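Tegumental protein 20.8 kDa (Clonorchis sinensis, PDB 5X2E) binds calcium in an EF-hand of its calmodulin-like domain, the part of a longer tegumental-allergen-like protein studied here. Local coordinates at residues Pro21-Tyr26 and Glu38-Leu43; Asn5-Ile10 and Gly14-Ser19; Thr56-Ser59 and Lys64-Glu67. All coordinates share one frame; numbering follows the deposited sequence.

Contact 1 (Pro21-Tyr26 and Glu38-Leu43); sequences PELEQY and EKWKQL. With CA (calcium ion), chain B.
With CG swung away from its backbone N (chi1 172°), Leu23 points its two methyls toward Trp40. Trp40 answers with CG beside its own backbone N (chi1 -85°), a setting that lays the indole next to the leucine and turns one face to it. CD1 of Leu23 then sits over that face, displaced toward its rim, 4.1 Å from the centroid of the five-membered ring of Trp40 and 26° off the normal. That is a CH-pi contact, and it falls nearest CG and CD2 of the indole. The other methyl works lower down: Leu23 CD2 packs against Trp40 CB at 3.7 Å, so the leucine fork spans both the stem and the ring. Both residues also touch Ile18, and Trp40 meets Phe44 edge-to-face.

Toward the surface, Glu24 and Lys41 reach for each other with extended chains. Glu24 OE2 and Lys41 NZ stop 4.2 Å apart, too far for a salt bridge but probably close enough for a weak electrostatic attraction. Lys41 has another partner in Tyr20, through a cation-pi interaction.

On another side of the same helix, Glu22, the residue just before Leu23, binds the calcium ion with both carboxylate oxygens. Glu22 OE1 and OE2 each lie 2.5 Å from the metal, while water 1 binds it at 2.3 Å. OE1 also accepts a hydrogen bond from Ser19 N, which helps fix the rotation of the carboxylate. Asp11, Asp13, Thr15 and Val17 complete the seven-fold shell. A bidentate glutamate at the start of the outgoing helix is the signature of a calcium-loaded EF-hand, and the Leu23-Trp40 contact joins that helix, 20-29, to helix 35-44 of the second hand in the pair.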
loop_
_atom_site.group_PDB
_atom_site.type_symbol
_atom_site.label_atom_id
_atom_site.label_comp_id
_atom_site.label_asym_id
_atom_site.label_seq_id
_atom_site.Cartn_x
_atom_site.Cartn_y
_atom_site.Cartn_z
ATOM N N PRO A 21 11.265 0.621 0.557
ATOM C CA PRO A 21 11.642 -0.688 1.149
ATOM C C PRO A 21 10.421 -1.555 1.529
ATOM O O PRO A 21 10.486 -2.779 1.329
ATOM C CB PRO A 21 12.452 -0.284 2.396
ATOM C CG PRO A 21 13.096 1.046 1.950
ATOM C CD PRO A 21 11.991 1.742 1.186
ATOM N N GLU A 22 9.349 -0.952 2.062
ATOM C CA GLU A 22 8.148 -1.723 2.378
ATOM C C GLU A 22 7.596 -2.424 1.146
ATOM O O GLU A 22 7.256 -3.598 1.203
ATOM C CB GLU A 22 7.059 -0.804 2.981
ATOM C CG GLU A 22 7.284 -0.491 4.450
ATOM C CD GLU A 22 6.278 0.523 5.003
ATOM O OE1 GLU A 22 5.675 1.307 4.230
ATOM O OE2 GLU A 22 6.053 0.561 6.233
ATOM N N LEU A 23 7.494 -1.692 0.045
ATOM C CA LEU A 23 6.994 -2.234 -1.202
ATOM C C LEU A 23 7.916 -3.351 -1.694
ATOM O O LEU A 23 7.466 -4.427 -2.072
ATOM C CB LEU A 23 6.894 -1.096 -2.227
ATOM C CG LEU A 23 6.557 -1.506 -3.656
ATOM C CD1 LEU A 23 5.155 -2.162 -3.750
ATOM C CD2 LEU A 23 6.663 -0.279 -4.541
ATOM N N GLU A 24 9.225 -3.102 -1.623
ATOM C CA GLU A 24 10.186 -4.071 -2.108
ATOM C C GLU A 24 10.187 -5.350 -1.263
ATOM O O GLU A 24 10.303 -6.463 -1.809
ATOM C CB GLU A 24 11.567 -3.410 -2.171
ATOM C CG GLU A 24 11.571 -2.370 -3.296
ATOM C CD GLU A 24 12.459 -1.195 -3.145
ATOM O OE1 GLU A 24 13.216 -1.067 -2.162
ATOM O OE2 GLU A 24 12.415 -0.395 -4.121
ATOM N N GLN A 25 10.012 -5.207 0.049
ATOM C CA GLN A 25 9.895 -6.380 0.920
ATOM C C GLN A 25 8.639 -7.186 0.597
ATOM O O GLN A 25 8.669 -8.405 0.502
ATOM C CB GLN A 25 9.875 -5.967 2.382
ATOM C CG GLN A 25 9.696 -7.148 3.313
ATOM C CD GLN A 25 9.886 -6.797 4.754
ATOM O OE1 GLN A 25 9.725 -5.637 5.170
ATOM N NE2 GLN A 25 10.250 -7.798 5.542
ATOM N N TYR A 26 7.519 -6.511 0.397
ATOM C CA TYR A 26 6.309 -7.225 0.029
ATOM C C TYR A 26 6.456 -7.997 -1.280
ATOM O O TYR A 26 6.038 -9.158 -1.396
ATOM C CB TYR A 26 5.164 -6.236 -0.068
ATOM C CG TYR A 26 3.850 -6.887 -0.395
ATOM C CD1 TYR A 26 3.419 -6.990 -1.707
ATOM C CD2 TYR A 26 3.019 -7.386 0.615
ATOM C CE1 TYR A 26 2.192 -7.582 -2.011
ATOM C CE2 TYR A 26 1.806 -7.986 0.319
ATOM C CZ TYR A 26 1.397 -8.070 -0.995
ATOM O OH TYR A 26 0.186 -8.632 -1.279
ATOM N N GLU A 38 8.444 -0.981 -9.978
ATOM C CA GLU A 38 8.319 0.134 -10.918
ATOM C C GLU A 38 6.865 0.459 -11.247
ATOM O O GLU A 38 6.518 1.618 -11.392
ATOM C CB GLU A 38 9.077 -0.162 -12.205
ATOM C CG GLU A 38 10.576 -0.039 -12.061
ATOM C CD GLU A 38 11.098 1.320 -12.467
ATOM O OE1 GLU A 38 11.411 1.484 -13.670
ATOM O OE2 GLU A 38 11.203 2.217 -11.592
ATOM N N LYS A 39 6.013 -0.557 -11.362
ATOM C CA LYS A 39 4.610 -0.319 -11.694
ATOM C C LYS A 39 3.905 0.461 -10.578
ATOM O O LYS A 39 3.146 1.393 -10.848
ATOM C CB LYS A 39 3.880 -1.639 -11.966
ATOM C CG LYS A 39 4.412 -2.442 -13.145
ATOM C CD LYS A 39 3.584 -3.720 -13.280
ATOM C CE LYS A 39 4.449 -4.958 -13.527
ATOM N NZ LYS A 39 5.143 -4.917 -14.849
ATOM N N TRP A 40 4.148 0.092 -9.323
ATOM C CA TRP A 40 3.559 0.817 -8.181
ATOM C C TRP A 40 4.062 2.254 -8.129
ATOM O O TRP A 40 3.308 3.191 -7.818
ATOM C CB TRP A 40 3.864 0.081 -6.856
ATOM C CG TRP A 40 2.860 -1.006 -6.565
ATOM C CD1 TRP A 40 2.632 -2.147 -7.310
ATOM C CD2 TRP A 40 1.923 -1.040 -5.477
ATOM N NE1 TRP A 40 1.613 -2.874 -6.747
ATOM C CE2 TRP A 40 1.162 -2.219 -5.622
ATOM C CE3 TRP A 40 1.642 -0.181 -4.397
ATOM C CZ2 TRP A 40 0.147 -2.562 -4.735
ATOM C CZ3 TRP A 40 0.639 -0.549 -3.503
ATOM C CH2 TRP A 40 -0.096 -1.723 -3.689
ATOM N N LYS A 41 5.346 2.435 -8.391
ATOM C CA LYS A 41 5.907 3.786 -8.365
ATOM C C LYS A 41 5.240 4.625 -9.461
ATOM O O LYS A 41 4.881 5.779 -9.243
ATOM C CB LYS A 41 7.424 3.762 -8.564
ATOM C CG LYS A 41 8.246 3.194 -7.416
ATOM C CD LYS A 41 9.741 3.175 -7.754
ATOM C CE LYS A 41 10.595 2.697 -6.559
ATOM N NZ LYS A 41 12.047 2.739 -6.847
ATOM N N GLN A 42 5.050 4.036 -10.637
ATOM C CA GLN A 42 4.487 4.776 -11.742
ATOM C C GLN A 42 3.015 5.094 -11.555
ATOM O O GLN A 42 2.562 6.190 -11.874
ATOM C CB GLN A 42 4.700 3.984 -13.009
ATOM C CG GLN A 42 6.152 3.981 -13.421
ATOM C CD GLN A 42 6.383 3.314 -14.765
ATOM O OE1 GLN A 42 5.436 2.895 -15.433
ATOM N NE2 GLN A 42 7.649 3.216 -15.169
ATOM N N LEU A 43 2.262 4.138 -11.039
ATOM C CA LEU A 43 0.834 4.355 -10.818
ATOM C C LEU A 43 0.543 5.245 -9.590
ATOM O O LEU A 43 -0.351 6.096 -9.643
ATOM C CB LEU A 43 0.100 3.005 -10.668
ATOM C CG LEU A 43 0.043 2.073 -11.895
ATOM C CD1 LEU A 43 -0.483 0.682 -11.546
ATOM C CD2 LEU A 43 -0.801 2.657 -13.013
HETATM CA CA CA B . 4.795 2.750 6.070
HETATM O O HOH W 1 6.886 3.808 6.012
#

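Contact 2 (Asn5-Ile10 and Gly14-Ser19); sequences NIFVSI and GTNVIS. With CA (calcium ion), chain B.
Next to Asn16, whose carbonyl meets the Phe7 ring, Thr15 OG1 is held by the calcium ion at 2.7 Å and, weakly, by the backbone N-H of Val17, with Val17 N 3.3 Å from Thr15 OG1. With chi1 at 61° the hydroxyl lies between its own backbone N and carbonyl carbon, and from there it reaches the metal. Val17 O lies closer to the ion, at 2.3 Å, and stands close to Thr15 OG1 because the two share the ion, without a bond between them.

Asn16 takes a left-handed backbone conformation (phi 63°), and its N-H goes to Asp11 OD2. Its carbonyl oxygen lies in the plane of the Phe7 ring, at the edge, with Phe7 CZ 3.9 Å from Asn16 O. The side-chain amide of Asn16 is tilted 19° from the ring plane, and Asn16 OD1 is held by Arg72 of helix 65-79.

Ile18 is the hydrophobic residue of the loop that pairs with the second hand: its backbone bonds to Ile52 in the short antiparallel sheet, as is usual in EF-hand pairs, while its side chain turns inward to the incoming helix. Ile18 CG1 rides over the face of the Phe7 ring, 4.2 Å from its centroid. The terminal methyl presses closer to the rim, Ile18 CD1 to Phe7 CD1 at 3.5 Å. Beside the ring, the branch methyls Ile10 CG2 and Ile18 CG2 touch at 3.6 Å. Beyond the two segments, Trp40 packs on Ile10, and Phe57 meets the Phe7 ring.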
loop_
_atom_site.group_PDB
_atom_site.type_symbol
_atom_site.label_atom_id
_atom_site.label_comp_id
_atom_site.label_asym_id
_atom_site.label_seq_id
_atom_site.Cartn_x
_atom_site.Cartn_y
_atom_site.Cartn_z
ATOM N N ASN A 5 -6.786 -4.254 1.280
ATOM C CA ASN A 5 -6.014 -5.224 2.027
ATOM C C ASN A 5 -4.514 -5.156 1.724
ATOM O O ASN A 5 -3.678 -5.185 2.629
ATOM C CB ASN A 5 -6.552 -6.595 1.679
ATOM C CG ASN A 5 -6.026 -7.702 2.549
ATOM O OD1 ASN A 5 -4.968 -7.612 3.149
ATOM N ND2 ASN A 5 -6.772 -8.802 2.579
ATOM N N ILE A 6 -4.165 -5.083 0.441
ATOM C CA ILE A 6 -2.751 -5.114 0.057
ATOM C C ILE A 6 -2.048 -3.854 0.576
ATOM O O ILE A 6 -0.923 -3.940 1.070
ATOM C CB ILE A 6 -2.608 -5.297 -1.477
ATOM C CG1 ILE A 6 -3.113 -6.699 -1.873
ATOM C CG2 ILE A 6 -1.154 -5.080 -1.922
ATOM C CD1 ILE A 6 -3.443 -6.865 -3.348
ATOM N N PHE A 7 -2.716 -2.701 0.515
ATOM C CA PHE A 7 -2.114 -1.459 1.037
ATOM C C PHE A 7 -1.762 -1.661 2.512
ATOM O O PHE A 7 -0.653 -1.350 2.954
ATOM C CB PHE A 7 -3.045 -0.244 0.922
ATOM C CG PHE A 7 -2.387 1.017 1.383
ATOM C CD1 PHE A 7 -1.804 1.866 0.458
ATOM C CD2 PHE A 7 -2.355 1.364 2.742
ATOM C CE1 PHE A 7 -1.154 3.017 0.857
ATOM C CE2 PHE A 7 -1.690 2.513 3.151
ATOM C CZ PHE A 7 -1.098 3.338 2.211
ATOM N N VAL A 8 -2.739 -2.123 3.277
ATOM C CA VAL A 8 -2.508 -2.346 4.701
ATOM C C VAL A 8 -1.413 -3.374 4.940
ATOM O O VAL A 8 -0.542 -3.176 5.792
ATOM C CB VAL A 8 -3.822 -2.726 5.398
ATOM C CG1 VAL A 8 -3.561 -3.232 6.820
ATOM C CG2 VAL A 8 -4.745 -1.503 5.397
ATOM N N SER A 9 -1.376 -4.426 4.129
ATOM C CA SER A 9 -0.299 -5.405 4.258
ATOM C C SER A 9 1.108 -4.849 3.978
ATOM O O SER A 9 2.079 -5.161 4.676
ATOM C CB SER A 9 -0.550 -6.570 3.331
ATOM O OG SER A 9 0.397 -7.572 3.624
ATOM N N ILE A 10 1.225 -4.033 2.945
ATOM C CA ILE A 10 2.520 -3.451 2.611
ATOM C C ILE A 10 2.967 -2.432 3.686
ATOM O O ILE A 10 4.134 -2.405 4.081
ATOM C CB ILE A 10 2.475 -2.786 1.229
ATOM C CG1 ILE A 10 2.211 -3.830 0.136
ATOM C CG2 ILE A 10 3.779 -2.043 0.965
ATOM C CD1 ILE A 10 1.851 -3.205 -1.214
ATOM N N GLY A 14 1.936 1.112 9.633
ATOM C CA GLY A 14 0.720 1.881 9.813
ATOM C C GLY A 14 0.858 3.376 9.574
ATOM O O GLY A 14 -0.039 4.126 9.955
ATOM N N THR A 15 1.922 3.844 8.924
ATOM C CA THR A 15 2.052 5.295 8.765
ATOM C C THR A 15 1.176 5.848 7.653
ATOM O O THR A 15 1.090 7.074 7.501
ATOM C CB THR A 15 3.522 5.698 8.478
ATOM O OG1 THR A 15 3.950 5.064 7.248
ATOM C CG2 THR A 15 4.435 5.303 9.644
ATOM N N ASN A 16 0.566 4.958 6.863
ATOM C CA ASN A 16 -0.202 5.367 5.675
ATOM C C ASN A 16 0.657 6.047 4.612
ATOM O O ASN A 16 0.158 6.724 3.701
ATOM C CB ASN A 16 -1.392 6.245 6.062
ATOM C CG ASN A 16 -2.369 5.503 6.923
ATOM O OD1 ASN A 16 -2.841 4.431 6.540
ATOM N ND2 ASN A 16 -2.632 6.023 8.118
ATOM N N VAL A 17 1.951 5.771 4.689
ATOM C CA VAL A 17 2.880 6.020 3.617
ATOM C C VAL A 17 3.615 4.700 3.377
ATOM O O VAL A 17 4.253 4.166 4.298
ATOM C CB VAL A 17 3.877 7.121 3.955
ATOM C CG1 VAL A 17 4.792 7.359 2.761
ATOM C CG2 VAL A 17 3.144 8.419 4.357
ATOM N N ILE A 18 3.531 4.187 2.157
ATOM C CA ILE A 18 4.290 3.021 1.751
ATOM C C ILE A 18 5.683 3.502 1.328
ATOM O O ILE A 18 5.862 4.294 0.383
ATOM C CB ILE A 18 3.580 2.255 0.620
ATOM C CG1 ILE A 18 2.373 1.511 1.206
ATOM C CG2 ILE A 18 4.580 1.341 -0.107
ATOM C CD1 ILE A 18 1.540 0.779 0.126
ATOM N N SER A 19 6.685 3.079 2.069
ATOM C CA SER A 19 8.043 3.364 1.684
ATOM C C SER A 19 8.482 2.414 0.577
ATOM O O SER A 19 7.945 1.292 0.426
ATOM C CB SER A 19 8.981 3.238 2.905
ATOM O OG SER A 19 9.173 1.863 3.188
HETATM CA CA CA B . 4.795 2.750 6.070
HETATM O O HOH W 1 6.886 3.808 6.012
#

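Contact 3 (Thr56-Ser59 and Lys64-Glu67); sequences TFCS and KPAE
Van der Waals contact comes first: Cys58 points its thiol at the peptide that joins Lys64 to Pro65. The sulfur is poised above the flat face of that peptide group, 3.6 Å from Cys58 SG to Lys64 C and 3.7 Å from Cys58 SG to Pro65 N. The proline ring adds a more distant touch, Cys58 SG to Pro65 CD at 4.1 Å. With SG beside the backbone N of Cys58 (chi1 -74°), the thiol is carried out from its helix toward the turn. Lys64 takes part through its backbone here; its long side chain leads off the other way.

No hydrogen bond crosses the contact. Within 64-67, Glu67 folds back so that Glu67 OE2, through the anti lone pair, accepts the N-H of Lys64, with Lys64 N at 2.9 Å and an angle of 163°. Glu67 N in turn donates to Lys64 O at 3.0 Å. Both bonds tie Glu67 to the same residue: the first fixes the carboxylate, the second closes the first turn, and the side-chain bond resembles the glutamate half of a capping box.

Around the pair, Leu63 packs on Cys58 from the linker, and Pro65 also touches Leu54 and Glu55. What results is a tight corner between two consecutive helices, where helix 54-61, the outgoing helix of the second EF-hand, hands over to the long helix 65-79 that ends this fragment.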
loop_
_atom_site.group_PDB
_atom_site.type_symbol
_atom_site.label_atom_id
_atom_site.label_comp_id
_atom_site.label_asym_id
_atom_site.label_seq_id
_atom_site.Cartn_x
_atom_site.Cartn_y
_atom_site.Cartn_z
ATOM N N THR A 56 -2.664 9.340 -2.440
ATOM C CA THR A 56 -2.445 9.182 -3.878
ATOM C C THR A 56 -2.907 7.801 -4.340
ATOM O O THR A 56 -3.479 7.649 -5.418
ATOM C CB THR A 56 -0.976 9.422 -4.221
ATOM O OG1 THR A 56 -0.633 10.767 -3.831
ATOM C CG2 THR A 56 -0.753 9.267 -5.701
ATOM N N PHE A 57 -2.635 6.801 -3.511
ATOM C CA PHE A 57 -3.099 5.445 -3.770
ATOM C C PHE A 57 -4.626 5.468 -3.967
ATOM O O PHE A 57 -5.148 4.958 -4.968
ATOM C CB PHE A 57 -2.681 4.545 -2.600
ATOM C CG PHE A 57 -3.078 3.110 -2.720
ATOM C CD1 PHE A 57 -4.201 2.637 -2.049
ATOM C CD2 PHE A 57 -2.289 2.207 -3.424
ATOM C CE1 PHE A 57 -4.540 1.282 -2.105
ATOM C CE2 PHE A 57 -2.618 0.876 -3.465
ATOM C CZ PHE A 57 -3.748 0.413 -2.795
ATOM N N CYS A 58 -5.328 6.128 -3.048
ATOM C CA CYS A 58 -6.780 6.156 -3.094
ATOM C C CYS A 58 -7.301 6.963 -4.283
ATOM O O CYS A 58 -8.274 6.581 -4.941
ATOM C CB CYS A 58 -7.355 6.725 -1.797
ATOM S SG CYS A 58 -7.250 5.601 -0.395
ATOM N N SER A 59 -6.681 8.106 -4.550
ATOM C CA SER A 59 -7.119 8.912 -5.690
ATOM C C SER A 59 -7.011 8.141 -7.012
ATOM O O SER A 59 -7.884 8.236 -7.871
ATOM C CB SER A 59 -6.310 10.203 -5.744
ATOM O OG SER A 59 -6.648 11.018 -4.635
ATOM N N LYS A 64 -11.502 5.802 -0.813
ATOM C CA LYS A 64 -11.346 6.879 0.162
ATOM C C LYS A 64 -10.404 6.402 1.258
ATOM O O LYS A 64 -10.367 5.214 1.545
ATOM C CB LYS A 64 -12.701 7.298 0.735
ATOM C CG LYS A 64 -13.676 7.757 -0.345
ATOM C CD LYS A 64 -15.076 8.020 0.184
ATOM C CE LYS A 64 -16.055 8.307 -0.963
ATOM N NZ LYS A 64 -16.519 9.726 -0.996
ATOM N N PRO A 65 -9.622 7.320 1.860
ATOM C CA PRO A 65 -8.749 6.924 2.981
ATOM C C PRO A 65 -9.536 6.220 4.093
ATOM O O PRO A 65 -9.006 5.268 4.680
ATOM C CB PRO A 65 -8.157 8.262 3.451
ATOM C CG PRO A 65 -8.081 9.075 2.151
ATOM C CD PRO A 65 -9.327 8.685 1.386
ATOM N N ALA A 66 -10.765 6.654 4.358
ATOM C CA ALA A 66 -11.605 6.014 5.370
ATOM C C ALA A 66 -11.740 4.491 5.179
ATOM O O ALA A 66 -11.832 3.767 6.164
ATOM C CB ALA A 66 -12.998 6.667 5.385
ATOM N N GLU A 67 -11.710 4.006 3.935
ATOM C CA GLU A 67 -11.820 2.552 3.662
ATOM C C GLU A 67 -10.600 1.751 4.138
ATOM O O GLU A 67 -10.729 0.644 4.682
ATOM C CB GLU A 67 -12.036 2.306 2.178
ATOM C CG GLU A 67 -13.362 2.772 1.692
ATOM C CD GLU A 67 -13.533 2.514 0.223
ATOM O OE1 GLU A 67 -13.991 1.406 -0.137
ATOM O OE2 GLU A 67 -13.209 3.424 -0.571
#

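How the contacts relate
Along the chain the contacts come in the order 2, 1, 3, and each closes before the next opens. Contact 2 folds helix 3-10 onto the first loop; contact 1 joins helix 20-29 to helix 35-44, bridging the two hands; contact 3 packs helix 54-61 against the start of helix 65-79. The centre of contact 2 lies about 11 Å from the centres of the other two, which are about 17 Å apart and on opposite sides of the chain's centre. Contacts 1 and 2 share the calcium ion and water 1. Phe57, next to Cys58 in the chain, reaches Trp40 as well as Phe7, so a common aromatic interior links the metal-bearing first hand to the second.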